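Local coordinates for beta sliding clamp (Bartonella birtlesii LL-WM9, PDB 6PTR), which probably encircles DNA as a ring-shaped head-to-tail dimer, tethering DNA polymerases and other proteins to it for processive replication, at residues Ile342-Leu346 and Leu373-Met377; Thr185-Arg189 and Tyr338-Ile342; Asn274-Phe278 and Leu346-Met351; Leu145-Asp150 and Leu217-Ser222; Asp268-Val273 and Ala323-Pro329. All blocks are in the same frame, centred on the assembly; numbering follows the deposited sequence.

Contact 1: Ile342-Leu346 and Leu373-Met377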
# COMPACT_ATOMS: atom_id res chain seq x y z
N ILE C 342 -3.22 -19.95 11.82
CA ILE C 342 -4.02 -20.55 12.88
C ILE C 342 -3.65 -19.97 14.24
O ILE C 342 -4.52 -19.70 15.07
CB ILE C 342 -3.87 -22.08 12.83
CG1 ILE C 342 -4.51 -22.60 11.54
CG2 ILE C 342 -4.51 -22.72 14.06
CD1 ILE C 342 -4.09 -24.05 11.20
N ALA C 343 -2.35 -19.74 14.48
CA ALA C 343 -1.97 -19.07 15.72
C ALA C 343 -2.68 -17.73 15.86
O ALA C 343 -3.11 -17.35 16.96
CB ALA C 343 -0.45 -18.89 15.78
N GLY C 344 -2.81 -17.00 14.74
CA GLY C 344 -3.55 -15.74 14.74
C GLY C 344 -5.02 -15.86 15.06
O GLY C 344 -5.64 -14.87 15.46
N GLN C 345 -5.62 -17.05 14.90
CA GLN C 345 -7.03 -17.23 15.23
C GLN C 345 -7.28 -17.32 16.72
O GLN C 345 -8.40 -17.05 17.17
CB GLN C 345 -7.57 -18.51 14.58
CG GLN C 345 -7.60 -18.43 13.08
CD GLN C 345 -8.65 -17.47 12.62
OE1 GLN C 345 -8.35 -16.39 12.13
NE2 GLN C 345 -9.91 -17.86 12.78
N LEU C 346 -6.28 -17.73 17.49
CA LEU C 346 -6.44 -18.06 18.88
C LEU C 346 -6.27 -16.81 19.73
O LEU C 346 -5.59 -15.86 19.35
CB LEU C 346 -5.41 -19.11 19.29
CG LEU C 346 -5.40 -20.34 18.40
CD1 LEU C 346 -4.28 -21.30 18.82
CD2 LEU C 346 -6.76 -21.02 18.46
N LEU C 373 -12.48 -25.40 16.38
CA LEU C 373 -11.26 -26.18 16.24
C LEU C 373 -10.68 -25.93 14.86
O LEU C 373 -11.38 -25.56 13.92
CB LEU C 373 -11.50 -27.68 16.45
CG LEU C 373 -12.49 -28.43 15.56
CD1 LEU C 373 -11.81 -28.93 14.27
CD2 LEU C 373 -13.15 -29.59 16.33
N TYR C 374 -9.38 -26.17 14.75
CA TYR C 374 -8.70 -26.06 13.48
C TYR C 374 -7.97 -27.37 13.21
O TYR C 374 -7.54 -28.07 14.13
CB TYR C 374 -7.72 -24.89 13.48
CG TYR C 374 -8.41 -23.62 13.83
CD1 TYR C 374 -9.18 -22.96 12.87
CD2 TYR C 374 -8.38 -23.11 15.13
CE1 TYR C 374 -9.86 -21.81 13.18
CE2 TYR C 374 -9.07 -21.94 15.45
CZ TYR C 374 -9.81 -21.31 14.47
OH TYR C 374 -10.50 -20.16 14.77
N VAL C 375 -7.86 -27.70 11.93
CA VAL C 375 -7.09 -28.86 11.50
C VAL C 375 -6.05 -28.39 10.49
O VAL C 375 -6.33 -27.56 9.62
CB VAL C 375 -8.01 -29.94 10.89
CG1 VAL C 375 -7.20 -31.19 10.53
CG2 VAL C 375 -9.13 -30.29 11.83
N LEU C 376 -4.84 -28.92 10.62
CA LEU C 376 -3.79 -28.54 9.68
C LEU C 376 -3.03 -29.78 9.22
O LEU C 376 -2.55 -30.56 10.06
CB LEU C 376 -2.82 -27.55 10.32
CG LEU C 376 -1.68 -27.08 9.41
CD1 LEU C 376 -2.23 -26.33 8.22
CD2 LEU C 376 -0.72 -26.22 10.22
N MET C 377 -2.93 -29.96 7.89
CA MET C 377 -2.18 -31.09 7.35
C MET C 377 -0.68 -30.80 7.42
O MET C 377 -0.25 -29.69 7.12
CB MET C 377 -2.57 -31.34 5.89
CG MET C 377 -2.17 -32.75 5.37
SD MET C 377 -3.06 -34.03 6.28
CE MET C 377 -2.34 -35.49 5.55
O HOH W 1 -10.33 -19.18 17.36
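The ring of Tyr374 meets three residues of the helix end, Ile342, Gln345 and Leu346, and all three come to it obliquely. CG2 of Ile342 sits near the root of the ring, 3.9 Å from Tyr374 CB. CD2 of Leu346 reaches Tyr374 CE2 at 3.9 Å, its side chain running past the tyrosine in the opposite direction. At the phenolic end the edge is taken by a water, which lies in the ring plane 2.8 Å from Tyr374 OH. The same water donates to the backbone O of Gln345, so it bridges the last turn of the helix and the hydroxyl. The amide of Gln345 stands perpendicular to the ring. Its chain bends at CG (chi2 -70°), which folds the amide back to the phenol. There Gln345 NE2 donates to Tyr374 OH at 3.1 Å, with an N-H...O angle of 156°. NE2 also bonds to the backbone O of Asp150.

The contact lays helix 336-345 on strand 372-376 of an antiparallel sheet, as helices lie on sheets in the clamp fold. The strand is paired to strand 362-366 on one flank and to strand 189-196 on the other. It therefore stands where strands of the central and C-terminal domains meet in one sheet. Tyr374 and Leu376 both point to the helix, while Val375 between them points away and packs on the bound peptide. Farther along the strand, Ile342 CD1 rests against Leu376 CB at 3.8 Å. Chi1 of Ile342 (-67°) sets CG2 against the tyrosine and sends CG1, with CD1 beyond it, to the leucine.

Contact 2: Thr185-Arg189 and Tyr338-Ile342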
# COMPACT_ATOMS: atom_id res chain seq x y z
N THR C 185 -12.46 -24.91 4.34
CA THR C 185 -11.19 -25.58 4.15
C THR C 185 -10.66 -25.24 2.77
O THR C 185 -11.41 -24.94 1.84
CB THR C 185 -11.35 -27.08 4.34
OG1 THR C 185 -10.06 -27.72 4.24
CG2 THR C 185 -12.24 -27.65 3.26
N ASP C 186 -9.34 -25.32 2.65
CA ASP C 186 -8.67 -25.22 1.36
C ASP C 186 -7.91 -26.51 1.02
O ASP C 186 -7.09 -26.50 0.10
CB ASP C 186 -7.73 -24.01 1.36
CG ASP C 186 -6.59 -24.14 2.37
OD1 ASP C 186 -6.50 -25.16 3.09
OD2 ASP C 186 -5.79 -23.19 2.44
N GLY C 187 -8.18 -27.60 1.74
CA GLY C 187 -7.49 -28.85 1.55
C GLY C 187 -6.23 -29.00 2.38
O GLY C 187 -5.64 -30.09 2.40
N HIS C 188 -5.81 -27.94 3.08
CA HIS C 188 -4.62 -27.99 3.92
C HIS C 188 -4.96 -27.55 5.34
O HIS C 188 -4.53 -28.18 6.30
CB HIS C 188 -3.52 -27.10 3.33
CG HIS C 188 -3.05 -27.59 2.01
ND1 HIS C 188 -3.46 -27.03 0.82
CD2 HIS C 188 -2.25 -28.64 1.68
CE1 HIS C 188 -2.90 -27.69 -0.18
NE2 HIS C 188 -2.16 -28.67 0.31
N ARG C 189 -5.68 -26.43 5.44
CA ARG C 189 -6.23 -25.90 6.69
C ARG C 189 -7.73 -26.21 6.71
O ARG C 189 -8.38 -26.20 5.67
CB ARG C 189 -6.04 -24.38 6.78
CG ARG C 189 -4.61 -23.87 6.52
CD ARG C 189 -4.58 -22.36 6.31
NE ARG C 189 -5.06 -21.98 4.98
CZ ARG C 189 -5.11 -20.73 4.53
NH1 ARG C 189 -4.71 -19.73 5.31
NH2 ARG C 189 -5.58 -20.48 3.32
N TYR C 338 0.68 -21.17 7.23
CA TYR C 338 -0.56 -21.73 7.76
C TYR C 338 -0.51 -21.83 9.27
O TYR C 338 -1.53 -21.63 9.94
CB TYR C 338 -0.83 -23.11 7.14
CG TYR C 338 -1.10 -23.08 5.64
CD1 TYR C 338 -1.32 -21.88 4.97
CD2 TYR C 338 -1.14 -24.27 4.90
CE1 TYR C 338 -1.58 -21.86 3.60
CE2 TYR C 338 -1.38 -24.26 3.53
CZ TYR C 338 -1.61 -23.05 2.88
OH TYR C 338 -1.86 -23.02 1.53
N LEU C 339 0.66 -22.16 9.83
CA LEU C 339 0.80 -22.15 11.29
C LEU C 339 0.54 -20.76 11.85
O LEU C 339 -0.15 -20.62 12.86
CB LEU C 339 2.19 -22.62 11.71
CG LEU C 339 2.51 -24.11 11.68
CD1 LEU C 339 4.01 -24.27 11.92
CD2 LEU C 339 1.71 -24.85 12.74
N LEU C 340 1.09 -19.73 11.21
CA LEU C 340 0.84 -18.37 11.70
C LEU C 340 -0.62 -17.99 11.53
O LEU C 340 -1.19 -17.33 12.41
CB LEU C 340 1.75 -17.39 10.97
CG LEU C 340 3.23 -17.61 11.34
CD1 LEU C 340 4.12 -16.72 10.50
CD2 LEU C 340 3.43 -17.34 12.82
N ASP C 341 -1.25 -18.41 10.43
CA ASP C 341 -2.68 -18.15 10.26
C ASP C 341 -3.48 -18.69 11.44
O ASP C 341 -4.31 -17.99 12.02
CB ASP C 341 -3.19 -18.76 8.95
CG ASP C 341 -2.66 -18.07 7.71
OD1 ASP C 341 -2.22 -16.89 7.79
OD2 ASP C 341 -2.71 -18.70 6.64
N ILE C 342 -3.22 -19.95 11.82
CA ILE C 342 -4.02 -20.55 12.88
C ILE C 342 -3.65 -19.97 14.24
O ILE C 342 -4.52 -19.70 15.07
CB ILE C 342 -3.87 -22.08 12.83
CG1 ILE C 342 -4.51 -22.60 11.54
CG2 ILE C 342 -4.51 -22.72 14.06
CD1 ILE C 342 -4.09 -24.05 11.20
O HOH W 2 -3.96 -24.17 0.70
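The turn 185-189 approaches the side of helix 336-345, with the CA atoms of Arg189 and Tyr338 as the nearest pair, 7.1 Å apart. The turn joins strands 179-185 and 189-196. It is built as an ST turn from Thr185 overlapping an Asx turn from Asp186, whose OD1 accepts from the backbone N of both His188 and Arg189. It also lines the griselimycin site: Gly187 makes backbone hydrogen bonds to the bound peptide, and Thr185 and His188 pack on it.

Arg189 carries the contact to the helix. It is modelled in two conformers, and what follows holds for one of them. Its guanidinium lies flat over one face of the Tyr338 ring, with the planes 15° apart and the centres 4.4 Å apart, an offset cation-pi stack. The aliphatic part follows: Arg189 CD makes a CH-pi contact 3.9 Å from the centroid of the Tyr338 ring. A bend at CD (chi3 -76°) turns the guanidinium along the ring.

Acids hold the two ends of the group. Arg189 NE and NH2 both bond to Asp186 OD2, at 2.9 Å each, from the same face of the carboxylate. NH1 forms a salt bridge to Asp341 OD2 at 2.6 Å. The oxygen lies at the guanidinium edge. Asp341 OD1 pairs with Arg337. This network probably fixes the guanidinium in rotation over the ring.

His188 adds packing from the turn, its CB 3.6 Å from Tyr338 CE2. Beside it one water joins the two segments, lying close to Tyr338 OH and 2.9 Å from His188 ND1.

Contact 3: Asn274-Phe278 and Leu346-Met351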
# COMPACT_ATOMS: atom_id res chain seq x y z
N ASN C 274 3.64 -21.64 24.38
CA ASN C 274 3.23 -20.25 24.50
C ASN C 274 2.95 -19.72 23.10
O ASN C 274 3.84 -19.73 22.24
CB ASN C 274 4.32 -19.43 25.17
CG ASN C 274 3.94 -17.97 25.29
OD1 ASN C 274 3.92 -17.24 24.30
ND2 ASN C 274 3.65 -17.53 26.50
N ARG C 275 1.73 -19.26 22.88
CA ARG C 275 1.31 -18.95 21.52
C ARG C 275 2.15 -17.83 20.92
O ARG C 275 2.55 -17.91 19.75
CB ARG C 275 -0.17 -18.56 21.50
CG ARG C 275 -0.70 -18.30 20.11
CD ARG C 275 -2.18 -18.15 20.13
NE ARG C 275 -2.55 -17.01 20.93
CZ ARG C 275 -2.66 -15.77 20.47
NH1 ARG C 275 -2.44 -15.51 19.19
NH2 ARG C 275 -3.00 -14.79 21.30
N GLN C 276 2.42 -16.79 21.69
CA GLN C 276 3.16 -15.64 21.19
C GLN C 276 4.61 -16.00 20.90
O GLN C 276 5.19 -15.60 19.89
CB GLN C 276 3.05 -14.50 22.21
CG GLN C 276 1.62 -14.00 22.47
CD GLN C 276 0.73 -14.90 23.38
OE1 GLN C 276 1.20 -15.83 24.05
NE2 GLN C 276 -0.57 -14.61 23.38
N ASP C 277 5.22 -16.77 21.81
CA ASP C 277 6.61 -17.19 21.60
C ASP C 277 6.72 -18.10 20.38
O ASP C 277 7.69 -18.00 19.62
CB ASP C 277 7.11 -17.91 22.86
CG ASP C 277 7.25 -16.97 24.04
OD1 ASP C 277 7.27 -15.73 23.85
OD2 ASP C 277 7.35 -17.48 25.17
N PHE C 278 5.75 -18.99 20.20
CA PHE C 278 5.74 -19.89 19.03
C PHE C 278 5.55 -19.09 17.75
O PHE C 278 6.27 -19.30 16.76
CB PHE C 278 4.62 -20.92 19.20
CG PHE C 278 4.46 -21.84 18.02
CD1 PHE C 278 5.31 -22.92 17.85
CD2 PHE C 278 3.46 -21.63 17.08
CE1 PHE C 278 5.17 -23.77 16.76
CE2 PHE C 278 3.32 -22.47 15.99
CZ PHE C 278 4.15 -23.54 15.84
N LEU C 346 -6.28 -17.73 17.49
CA LEU C 346 -6.44 -18.06 18.88
C LEU C 346 -6.27 -16.81 19.73
O LEU C 346 -5.59 -15.86 19.35
CB LEU C 346 -5.41 -19.11 19.29
CG LEU C 346 -5.40 -20.34 18.40
CD1 LEU C 346 -4.28 -21.30 18.82
CD2 LEU C 346 -6.76 -21.02 18.46
N SER C 347 -6.90 -16.83 20.90
CA SER C 347 -6.88 -15.68 21.78
C SER C 347 -6.14 -15.93 23.09
O SER C 347 -5.94 -14.98 23.85
CB SER C 347 -8.31 -15.22 22.08
OG SER C 347 -9.02 -16.23 22.79
N SER C 348 -5.74 -17.16 23.37
CA SER C 348 -5.20 -17.48 24.68
C SER C 348 -3.67 -17.50 24.63
O SER C 348 -3.06 -17.56 23.57
CB SER C 348 -5.72 -18.83 25.17
OG SER C 348 -5.16 -19.89 24.46
N ASP C 349 -3.07 -17.45 25.82
CA ASP C 349 -1.62 -17.57 25.89
C ASP C 349 -1.14 -18.93 25.44
O ASP C 349 0.02 -19.05 25.04
CB ASP C 349 -1.11 -17.31 27.30
CG ASP C 349 -1.47 -15.92 27.81
OD1 ASP C 349 -1.72 -15.02 26.98
OD2 ASP C 349 -1.49 -15.74 29.04
N GLU C 350 -1.99 -19.96 25.48
CA GLU C 350 -1.55 -21.33 25.29
C GLU C 350 -2.11 -21.88 23.98
O GLU C 350 -3.33 -21.88 23.77
CB GLU C 350 -2.00 -22.19 26.47
CG GLU C 350 -1.71 -21.48 27.78
CD GLU C 350 -2.25 -22.16 29.01
OE1 GLU C 350 -1.62 -22.02 30.07
OE2 GLU C 350 -3.31 -22.82 28.92
N MET C 351 -1.23 -22.39 23.13
CA MET C 351 -1.62 -23.02 21.88
C MET C 351 -1.38 -24.52 22.00
O MET C 351 -0.28 -24.94 22.34
CB MET C 351 -0.82 -22.44 20.72
CG MET C 351 -1.18 -23.00 19.38
SD MET C 351 -0.36 -22.00 18.12
CE MET C 351 -1.08 -22.68 16.62
O HOH W 3 -2.97 -14.46 24.07
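A helix N-terminus docked on the start of an edge-strand pairing makes this contact. Asn274 ends strand 269-274 and is the N-cap of helix 275-285, its OD1 accepting from Asp277 N. It also forms an antiparallel, non-hydrogen-bonded pair with Glu350.

Arg275 does most of the work. Its backbone N donates to Asp349 O at 2.8 Å, nearly straight at 174°. Its side chain leaves with CG anti to the backbone N (chi1 -177°) and turns at CD, which brings the guanidinium over the loop 346-349. Arg275 NE donates to Ser348 O at 2.7 Å, with an N-H...O angle of 176°. That oxygen lies in the guanidinium plane, and the nitrogen lies in the carbonyl plane. Leu346 O sits over the centre of one guanidinium face, 3.1 Å from Arg275 CZ. No hydrogen bond forms there; the oxygen faces the flat of the cation, a placing that probably suits the charge. A water lies at the edge of the group, accepting from Arg275 NH2 at 2.8 Å and donating to Ser347 O. Arg275 NH1 is taken by Ala343 O of helix 336-345.

The aliphatic part of Arg275 packs too, its CD 3.5 Å from Leu346 CB. Deeper in, Met351 SD approaches the Phe278 ring obliquely, 4.0 Å from CD2, a Met-aromatic contact.

Around this, Phe278 meets Phe353 edge-to-face and touches Leu339 of helix 336-345. Met351 touches Ala343 of that helix, Ile364 of strand 362-366 and Val273 of strand 269-274. The contact joins the start of helix 275-285 to the link between helix 336-345 and strand 350-355.

Contact 4: Leu145-Asp150 and Leu217-Ser222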
# COMPACT_ATOMS: atom_id res chain seq x y z
N LEU C 145 -22.75 -13.66 14.45
CA LEU C 145 -22.41 -13.98 13.06
C LEU C 145 -20.98 -13.58 12.74
O LEU C 145 -20.25 -14.32 12.06
CB LEU C 145 -23.38 -13.28 12.10
CG LEU C 145 -23.02 -13.54 10.63
CD1 LEU C 145 -23.13 -15.03 10.28
CD2 LEU C 145 -23.95 -12.71 9.74
N LYS C 146 -20.54 -12.43 13.25
CA LYS C 146 -19.16 -12.04 13.02
C LYS C 146 -18.19 -13.06 13.61
O LYS C 146 -17.16 -13.37 13.00
CB LYS C 146 -18.90 -10.67 13.62
CG LYS C 146 -17.49 -10.17 13.37
CD LYS C 146 -17.28 -8.81 14.02
CE LYS C 146 -15.92 -8.20 13.67
NZ LYS C 146 -14.78 -8.99 14.18
N HIS C 147 -18.50 -13.55 14.81
CA HIS C 147 -17.65 -14.56 15.44
C HIS C 147 -17.56 -15.80 14.57
O HIS C 147 -16.47 -16.33 14.35
CB HIS C 147 -18.20 -14.90 16.82
CG HIS C 147 -17.52 -16.06 17.47
ND1 HIS C 147 -16.22 -16.01 17.92
CD2 HIS C 147 -17.97 -17.31 17.75
CE1 HIS C 147 -15.89 -17.18 18.44
NE2 HIS C 147 -16.94 -17.98 18.36
N LEU C 148 -18.70 -16.28 14.06
CA LEU C 148 -18.68 -17.49 13.23
C LEU C 148 -17.82 -17.28 11.99
O LEU C 148 -17.03 -18.15 11.61
CB LEU C 148 -20.10 -17.88 12.84
CG LEU C 148 -21.07 -18.12 13.99
CD1 LEU C 148 -22.49 -18.20 13.48
CD2 LEU C 148 -20.69 -19.39 14.73
N LEU C 149 -17.99 -16.12 11.33
CA LEU C 149 -17.22 -15.86 10.12
C LEU C 149 -15.75 -15.61 10.43
O LEU C 149 -14.87 -16.01 9.66
CB LEU C 149 -17.82 -14.65 9.37
CG LEU C 149 -19.23 -14.90 8.86
CD1 LEU C 149 -19.86 -13.64 8.30
CD2 LEU C 149 -19.27 -16.01 7.82
N ASP C 150 -15.47 -14.94 11.55
CA ASP C 150 -14.08 -14.73 11.97
C ASP C 150 -13.35 -16.04 12.22
O ASP C 150 -12.14 -16.13 11.99
CB ASP C 150 -14.01 -13.89 13.25
CG ASP C 150 -14.16 -12.41 13.00
OD1 ASP C 150 -13.93 -11.95 11.85
OD2 ASP C 150 -14.47 -11.69 13.97
N LEU C 217 -19.70 -9.38 3.57
CA LEU C 217 -20.38 -9.41 4.86
C LEU C 217 -19.40 -9.08 5.97
O LEU C 217 -19.70 -8.27 6.86
CB LEU C 217 -21.04 -10.78 5.05
CG LEU C 217 -22.02 -11.05 6.18
CD1 LEU C 217 -23.13 -10.03 6.17
CD2 LEU C 217 -22.58 -12.47 6.01
N GLN C 218 -18.19 -9.65 5.90
CA GLN C 218 -17.19 -9.42 6.93
C GLN C 218 -16.76 -7.96 6.97
O GLN C 218 -16.54 -7.41 8.05
CB GLN C 218 -15.99 -10.33 6.70
CG GLN C 218 -16.26 -11.72 7.20
CD GLN C 218 -16.05 -11.81 8.71
OE1 GLN C 218 -16.86 -11.31 9.49
NE2 GLN C 218 -14.93 -12.42 9.12
N LYS C 219 -16.66 -7.30 5.81
CA LYS C 219 -16.29 -5.89 5.83
C LYS C 219 -17.35 -5.05 6.55
O LYS C 219 -17.02 -4.12 7.29
CB LYS C 219 -16.08 -5.36 4.41
CG LYS C 219 -14.84 -5.90 3.72
CD LYS C 219 -14.87 -5.53 2.24
CE LYS C 219 -13.69 -6.12 1.47
NZ LYS C 219 -13.80 -5.79 0.02
N LEU C 220 -18.63 -5.36 6.33
CA LEU C 220 -19.66 -4.64 7.06
C LEU C 220 -19.62 -4.97 8.55
O LEU C 220 -19.67 -4.07 9.39
CB LEU C 220 -21.03 -4.96 6.47
CG LEU C 220 -22.18 -4.34 7.26
CD1 LEU C 220 -22.13 -2.79 7.20
CD2 LEU C 220 -23.52 -4.85 6.77
N LEU C 221 -19.51 -6.26 8.88
CA LEU C 221 -19.50 -6.68 10.27
C LEU C 221 -18.30 -6.13 11.04
O LEU C 221 -18.39 -5.93 12.25
CB LEU C 221 -19.54 -8.21 10.35
CG LEU C 221 -20.90 -8.78 9.92
CD1 LEU C 221 -20.84 -10.29 9.84
CD2 LEU C 221 -21.96 -8.36 10.91
N SER C 222 -17.17 -5.89 10.35
CA SER C 222 -15.99 -5.33 11.01
C SER C 222 -16.28 -3.98 11.65
O SER C 222 -15.53 -3.54 12.53
CB SER C 222 -14.84 -5.20 10.01
OG SER C 222 -15.16 -4.23 9.02
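Leu145 opens the contact with CD2, which meets Leu217 CD2 tip to tip at 4.0 Å and also touches Leu221 CD1. Lys146 runs past Leu221 in the opposite direction. Its chain is extended as far as CE, and CD comes 3.6 Å from the backbone O of Leu221. The last bond then turns (chi4 -64°), and NZ forms a salt bridge at 2.7 Å with Asp150 OD2 one helical turn on, which accepts through its syn lone pair.

Leu149 is the central residue. Its side chain crosses both partner leucines at about a right angle, CD1 lying 3.7 Å from Leu217 CD2 and 3.8 Å from Leu221 CD1. Its CB packs on the amide of Gln218, 3.4 Å from CD. Segments 145-150 and 217-221, on helices 142-152 and 211-221, cross at -129°, their axes 10.2 Å apart at the closest. They are the helix pair of the central domain of the clamp. Leu145 and Leu217 continue to Phe240 of the sheet beneath, and Leu149 to Leu182 of another sheet.

At Asp150 the contact turns polar. Gln218 NE2 donates to Asp150 OD1 at 2.9 Å, on the anti side and 34° out of the carboxylate plane. Gln153 OE1 is a second acceptor for this NE2.

Contact 5: Asp268-Val273 and Ala323-Pro329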
# COMPACT_ATOMS: atom_id res chain seq x y z
N ASP C 268 -3.10 -38.56 19.92
CA ASP C 268 -2.74 -38.89 21.29
C ASP C 268 -1.42 -38.29 21.77
O ASP C 268 -0.95 -38.67 22.85
CB ASP C 268 -2.70 -40.41 21.47
CG ASP C 268 -1.67 -41.08 20.56
OD1 ASP C 268 -1.32 -40.49 19.52
OD2 ASP C 268 -1.21 -42.18 20.89
N ARG C 269 -0.80 -37.41 21.00
CA ARG C 269 0.38 -36.66 21.44
C ARG C 269 -0.01 -35.19 21.58
O ARG C 269 -0.38 -34.55 20.60
CB ARG C 269 1.52 -36.77 20.43
CG ARG C 269 1.96 -38.20 20.17
CD ARG C 269 3.23 -38.24 19.33
NE ARG C 269 3.18 -39.32 18.35
CZ ARG C 269 4.25 -39.82 17.73
NH1 ARG C 269 5.46 -39.37 18.03
NH2 ARG C 269 4.11 -40.78 16.84
N LYS C 270 0.12 -34.64 22.78
CA LYS C 270 -0.30 -33.27 23.04
C LYS C 270 0.91 -32.37 23.22
O LYS C 270 1.78 -32.65 24.04
CB LYS C 270 -1.19 -33.20 24.29
CG LYS C 270 -1.68 -31.79 24.60
CD LYS C 270 -2.92 -31.82 25.53
CE LYS C 270 -2.58 -31.80 26.97
NZ LYS C 270 -3.84 -31.69 27.79
N LEU C 271 0.95 -31.28 22.45
CA LEU C 271 1.99 -30.27 22.55
C LEU C 271 1.34 -28.96 22.96
O LEU C 271 0.38 -28.52 22.33
CB LEU C 271 2.73 -30.10 21.21
CG LEU C 271 3.60 -28.86 21.03
CD1 LEU C 271 4.78 -28.89 22.02
CD2 LEU C 271 4.12 -28.72 19.59
N ILE C 272 1.84 -28.34 24.04
CA ILE C 272 1.39 -27.02 24.46
C ILE C 272 2.57 -26.07 24.37
O ILE C 272 3.65 -26.36 24.89
CB ILE C 272 0.84 -27.00 25.89
CG1 ILE C 272 -0.20 -28.11 26.11
CG2 ILE C 272 0.23 -25.63 26.14
CD1 ILE C 272 -0.66 -28.20 27.57
N VAL C 273 2.36 -24.92 23.73
CA VAL C 273 3.39 -23.91 23.62
C VAL C 273 2.78 -22.57 23.97
O VAL C 273 1.57 -22.37 23.88
CB VAL C 273 4.03 -23.87 22.20
CG1 VAL C 273 4.74 -25.18 21.88
CG2 VAL C 273 2.98 -23.57 21.16
N ALA C 323 8.49 -26.00 25.77
CA ALA C 323 7.20 -26.57 25.42
C ALA C 323 6.80 -27.52 26.52
O ALA C 323 7.64 -28.02 27.27
CB ALA C 323 7.24 -27.29 24.07
N THR C 324 5.50 -27.75 26.64
CA THR C 324 5.00 -28.83 27.47
C THR C 324 4.71 -30.00 26.55
O THR C 324 3.85 -29.91 25.66
CB THR C 324 3.77 -28.38 28.25
OG1 THR C 324 4.15 -27.29 29.11
CG2 THR C 324 3.23 -29.51 29.09
N TYR C 325 5.45 -31.08 26.72
CA TYR C 325 5.34 -32.24 25.83
C TYR C 325 6.00 -33.40 26.54
O TYR C 325 7.17 -33.31 26.93
CB TYR C 325 6.02 -31.97 24.50
CG TYR C 325 5.84 -33.07 23.48
CD1 TYR C 325 4.73 -33.09 22.66
CD2 TYR C 325 6.82 -34.05 23.31
CE1 TYR C 325 4.56 -34.08 21.71
CE2 TYR C 325 6.66 -35.05 22.36
CZ TYR C 325 5.54 -35.05 21.56
OH TYR C 325 5.36 -36.01 20.61
N THR C 326 5.25 -34.49 26.71
CA THR C 326 5.73 -35.66 27.43
C THR C 326 5.59 -36.94 26.62
O THR C 326 5.73 -38.03 27.18
CB THR C 326 5.00 -35.79 28.78
OG1 THR C 326 3.59 -35.93 28.56
CG2 THR C 326 5.24 -34.57 29.65
N SER C 327 5.32 -36.85 25.31
CA SER C 327 5.09 -38.02 24.48
C SER C 327 6.38 -38.45 23.78
O SER C 327 7.46 -37.92 24.01
CB SER C 327 3.99 -37.75 23.47
OG SER C 327 2.78 -37.35 24.09
N GLU C 328 6.24 -39.45 22.93
CA GLU C 328 7.34 -39.92 22.10
C GLU C 328 7.85 -38.77 21.23
O GLU C 328 7.03 -38.05 20.63
CB GLU C 328 6.84 -41.08 21.23
CG GLU C 328 7.88 -41.74 20.33
CD GLU C 328 7.25 -42.76 19.39
OE1 GLU C 328 6.05 -43.07 19.56
OE2 GLU C 328 7.96 -43.26 18.49
N PRO C 329 9.16 -38.55 21.15
CA PRO C 329 9.68 -37.46 20.31
C PRO C 329 9.14 -37.57 18.88
O PRO C 329 8.87 -38.65 18.37
CB PRO C 329 11.19 -37.66 20.36
CG PRO C 329 11.42 -38.34 21.72
CD PRO C 329 10.23 -39.24 21.89
O HOH W 4 2.57 -34.59 25.71
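Strand 269-274, an outermost strand of its eight-stranded sheet within the chain, is met along its outer edge by the connection between strands 315-322 and 330-335 in the C-terminal domain of the clamp. The pairing is a single antiparallel bridge. Ile272 and Thr324 form its hydrogen-bonded pair: Ile272 N donates to Thr324 O at 3.0 Å, and Thr324 N returns the bond to Ile272 O at 2.9 Å. On the buried side, Ala323 CB rests against both Leu271 CD1, 3.6 Å away, and Val273 CG1, which lie side by side.

Beyond the bridge the chains part, and a water fills in. It donates to Lys270 O at 2.7 Å and accepts from Thr326 N.

Tyr325 leans back to the strand, its CD1 3.9 Å from Leu271 CB. Chi1 of -175° carries the ring alongside the strand, and the hydroxyl ends beside Arg269, 3.3 Å from its CD. Ile300 and Leu330 also touch this ring. Arg269 and Asp268 form a classic beta bulge opposite Leu355. The Arg269 side chain passes over Ser327 to Glu328. One backbone oxygen gathers the ends: Glu328 O accepts from Tyr325 OH at 2.6 Å and, weakly, from Arg269 NH1 at 3.3 Å.

From the N terminus, contact 4 comes first and closes a loop within the central domain. Contact 2 opens inside that loop, at 185-189, and crosses contact 4, since it closes only at helix 336-345. Contact 5 opens and closes within the span of contact 2. Contact 3 opens at 274, inside contact 5, and closes beyond both, so it crosses each. Contact 1 is the last to close, at strand 372-376; it begins on Ile342, shared with contact 2, and crosses contact 3. Contacts 1 and 2 tie helix 336-345 to the interdomain sheet, and contacts 3 and 5 lie at strand 269-274, an outer strand of that sheet. A hydrogen bond from Gln345 NE2 to Asp150 O links contact 1 to contact 4.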